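Local coordinates for maleate cis-trans isomerase (Pseudomonas putida, PDB 4FQ5), which probably catalyses the cis-trans isomerization of the double bond of maleate to give fumarate, working as a homodimer, at residues D181-E186 / P202-S207. The protein carries 1 engineered substitution. Residues are numbered along the deposited sequence; the frame is centred on the assembly and turned at random.
Sequences DYRALE and PGIIAS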
ATOM      1  N   ASP A 181      35.790   2.368  14.941  1.00 42.95           N
ATOM      2  CA  ASP A 181      35.792   3.419  13.935  1.00 42.92           C
ATOM      3  C   ASP A 181      34.521   4.256  13.987  1.00 41.45           C
ATOM      4  O   ASP A 181      33.428   3.730  14.199  1.00 39.18           O
ATOM      5  CB  ASP A 181      35.936   2.816  12.537  1.00 45.79           C
ATOM      6  CG  ASP A 181      37.382   2.682  12.100  1.00 49.44           C
ATOM      7  OD1 ASP A 181      37.688   3.101  10.965  1.00 51.85           O
ATOM      8  OD2 ASP A 181      38.211   2.168  12.886  1.00 51.14           O
ATOM      9  N   TYR A 182      34.678   5.561  13.810  1.00 40.34           N
ATOM     10  CA  TYR A 182      33.541   6.440  13.624  1.00 40.25           C
ATOM     11  C   TYR A 182      33.891   7.535  12.635  1.00 40.98           C
ATOM     12  O   TYR A 182      35.063   7.891  12.487  1.00 42.09           O
ATOM     13  CB  TYR A 182      33.019   7.002  14.959  1.00 38.88           C
ATOM     14  CG  TYR A 182      33.999   7.823  15.776  1.00 39.10           C
ATOM     15  CD1 TYR A 182      34.124   9.198  15.578  1.00 39.39           C
ATOM     16  CD2 TYR A 182      34.764   7.230  16.779  1.00 40.47           C
ATOM     17  CE1 TYR A 182      35.004   9.955  16.340  1.00 40.30           C
ATOM     18  CE2 TYR A 182      35.650   7.976  17.547  1.00 40.74           C
ATOM     19  CZ  TYR A 182      35.761   9.335  17.323  1.00 41.44           C
ATOM     20  OH  TYR A 182      36.635  10.080  18.081  1.00 43.20           O
ATOM     21  N   ARG A 183      32.875   8.039  11.938  1.00 41.64           N
ATOM     22  CA  ARG A 183      33.047   9.125  10.974  1.00 43.19           C
ATOM     23  C   ARG A 183      32.041  10.228  11.236  1.00 42.03           C
ATOM     24  O   ARG A 183      30.899   9.958  11.593  1.00 41.11           O
ATOM     25  CB  ARG A 183      32.870   8.631   9.531  1.00 45.30           C
ATOM     26  CG  ARG A 183      33.915   7.643   9.040  1.00 48.71           C
ATOM     27  CD  ARG A 183      35.207   8.309   8.577  1.00 50.97           C
ATOM     28  NE  ARG A 183      36.178   7.310   8.119  1.00 54.58           N
ATOM     29  CZ  ARG A 183      37.015   6.641   8.914  1.00 56.84           C
ATOM     30  NH1 ARG A 183      37.019   6.853  10.228  1.00 58.18           N
ATOM     31  NH2 ARG A 183      37.849   5.752   8.394  1.00 57.74           N
ATOM     32  N   ALA A 184      32.475  11.468  11.037  1.00 41.29           N
ATOM     33  CA  ALA A 184      31.630  12.636  11.201  1.00 39.43           C
ATOM     34  C   ALA A 184      31.659  13.441   9.912  1.00 39.52           C
ATOM     35  O   ALA A 184      32.730  13.854   9.464  1.00 40.50           O
ATOM     36  CB  ALA A 184      32.124  13.480  12.365  1.00 40.30           C
ATOM     37  N   LEU A 185      30.491  13.666   9.314  1.00 36.75           N
ATOM     38  CA  LEU A 185      30.418  14.383   8.037  1.00 35.80           C
ATOM     39  C   LEU A 185      30.577  15.895   8.181  1.00 35.41           C
ATOM     40  O   LEU A 185      30.799  16.589   7.192  1.00 34.79           O
ATOM     41  CB  LEU A 185      29.122  14.053   7.292  1.00 35.36           C
ATOM     42  CG  LEU A 185      28.850  12.580   6.976  1.00 35.92           C
ATOM     43  CD1 LEU A 185      27.532  12.462   6.225  1.00 35.50           C
ATOM     44  CD2 LEU A 185      29.984  11.938   6.186  1.00 36.50           C
ATOM     45  N   GLU A 186      30.457  16.390   9.412  1.00 35.43           N
ATOM     46  CA  GLU A 186      30.631  17.812   9.733  1.00 35.69           C
ATOM     47  C   GLU A 186      29.736  18.725   8.913  1.00 35.11           C
ATOM     48  O   GLU A 186      30.209  19.669   8.284  1.00 35.11           O
ATOM     49  CB  GLU A 186      32.098  18.238   9.596  1.00 37.69           C
ATOM     50  CG  GLU A 186      33.055  17.451  10.472  1.00 39.37           C
ATOM     51  CD  GLU A 186      34.431  18.093  10.575  1.00 42.08           C
ATOM     52  OE1 GLU A 186      34.611  19.240  10.101  1.00 43.87           O
ATOM     53  OE2 GLU A 186      35.335  17.446  11.136  1.00 43.20           O
ATOM     54  N   PRO A 202      27.311   3.551   1.750  1.00 35.12           N
ATOM     55  CA  PRO A 202      28.048   2.295   1.616  1.00 35.76           C
ATOM     56  C   PRO A 202      29.564   2.483   1.418  1.00 36.38           C
ATOM     57  O   PRO A 202      30.345   1.719   1.975  1.00 37.30           O
ATOM     58  CB  PRO A 202      27.408   1.647   0.386  1.00 36.70           C
ATOM     59  CG  PRO A 202      26.006   2.158   0.402  1.00 35.77           C
ATOM     60  CD  PRO A 202      26.151   3.592   0.837  1.00 34.95           C
ATOM     61  N   GLY A 203      29.966   3.495   0.656  1.00 36.99           N
ATOM     62  CA  GLY A 203      31.383   3.764   0.408  1.00 38.16           C
ATOM     63  C   GLY A 203      32.097   4.325   1.627  1.00 38.79           C
ATOM     64  O   GLY A 203      33.268   4.027   1.859  1.00 39.93           O
ATOM     65  N   ILE A 204      31.392   5.150   2.398  1.00 37.63           N
ATOM     66  CA  ILE A 204      31.912   5.663   3.668  1.00 37.36           C
ATOM     67  C   ILE A 204      32.169   4.505   4.629  1.00 37.02           C
ATOM     68  O   ILE A 204      33.252   4.392   5.212  1.00 36.37           O
ATOM     69  CB  ILE A 204      30.954   6.717   4.282  1.00 36.71           C
ATOM     70  CG1 ILE A 204      31.040   8.022   3.486  1.00 36.98           C
ATOM     71  CG2 ILE A 204      31.272   6.955   5.754  1.00 37.22           C
ATOM     72  CD1 ILE A 204      29.868   8.968   3.670  1.00 37.25           C
ATOM     73  N   ILE A 205      31.180   3.625   4.764  1.00 36.83           N
ATOM     74  CA  ILE A 205      31.290   2.471   5.656  1.00 37.09           C
ATOM     75  C   ILE A 205      32.371   1.481   5.185  1.00 38.46           C
ATOM     76  O   ILE A 205      33.082   0.892   6.009  1.00 37.46           O
ATOM     77  CB  ILE A 205      29.910   1.803   5.876  1.00 37.07           C
ATOM     78  CG1 ILE A 205      29.042   2.718   6.755  1.00 37.18           C
ATOM     79  CG2 ILE A 205      30.052   0.426   6.513  1.00 36.01           C
ATOM     80  CD1 ILE A 205      27.584   2.329   6.843  1.00 36.76           C
ATOM     81  N   ALA A 206      32.506   1.331   3.867  1.00 39.66           N
ATOM     82  CA  ALA A 206      33.564   0.506   3.272  1.00 41.96           C
ATOM     83  C   ALA A 206      34.969   1.001   3.640  1.00 44.01           C
ATOM     84  O   ALA A 206      35.891   0.202   3.786  1.00 45.36           O
ATOM     85  CB  ALA A 206      33.406   0.451   1.758  1.00 41.19           C
ATOM     86  N   SER A 207      35.121   2.316   3.787  1.00 45.54           N
ATOM     87  CA  SER A 207      36.408   2.911   4.148  1.00 48.13           C
ATOM     88  C   SER A 207      36.584   3.067   5.665  1.00 50.02           C
ATOM     89  O   SER A 207      37.417   3.848   6.129  1.00 52.78           O
ATOM     90  CB  SER A 207      36.600   4.244   3.422  1.00 48.76           C
ATOM     91  OG  SER A 207      35.562   5.150   3.741  1.00 49.59           O
TER
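R183 sets off with CG opposite its carbonyl carbon (chi1 -65°) and its chain bends at chi2 (-81°), which folds the guanidinium back along its own strand and up to S207. The contact lies in a beta-alpha-beta crossover of the alpha/beta fold of the arylmalonate decarboxylase family: helix 201-206 is part of the link from strand 178-184, at the edge of a parallel four-stranded sheet, to the parallel strand 215-217. At S207, the first residue past the helix, R183 NH2 gives a hydrogen bond to the backbone O of S207 at 3.0 Å; the bond is bent, 135° at the hydrogen, and the oxygen sits at the edge of the guanidinium, tilted somewhat from its plane. The other nitrogen, R183 NH1, reaches back to Y182 O at 3.2 Å, coming from above that carbonyl's plane. D181 OD1 adds a long salt bridge to R183 NH2, while also accepting a bond from R209 N just beyond the helix. A methionine in place of R183 would probably leave S207 O and Y182 O without these donors and take away the positive charge near D181. Farther along, L185 CD2 meets I204 CD1 at 3.9 Å.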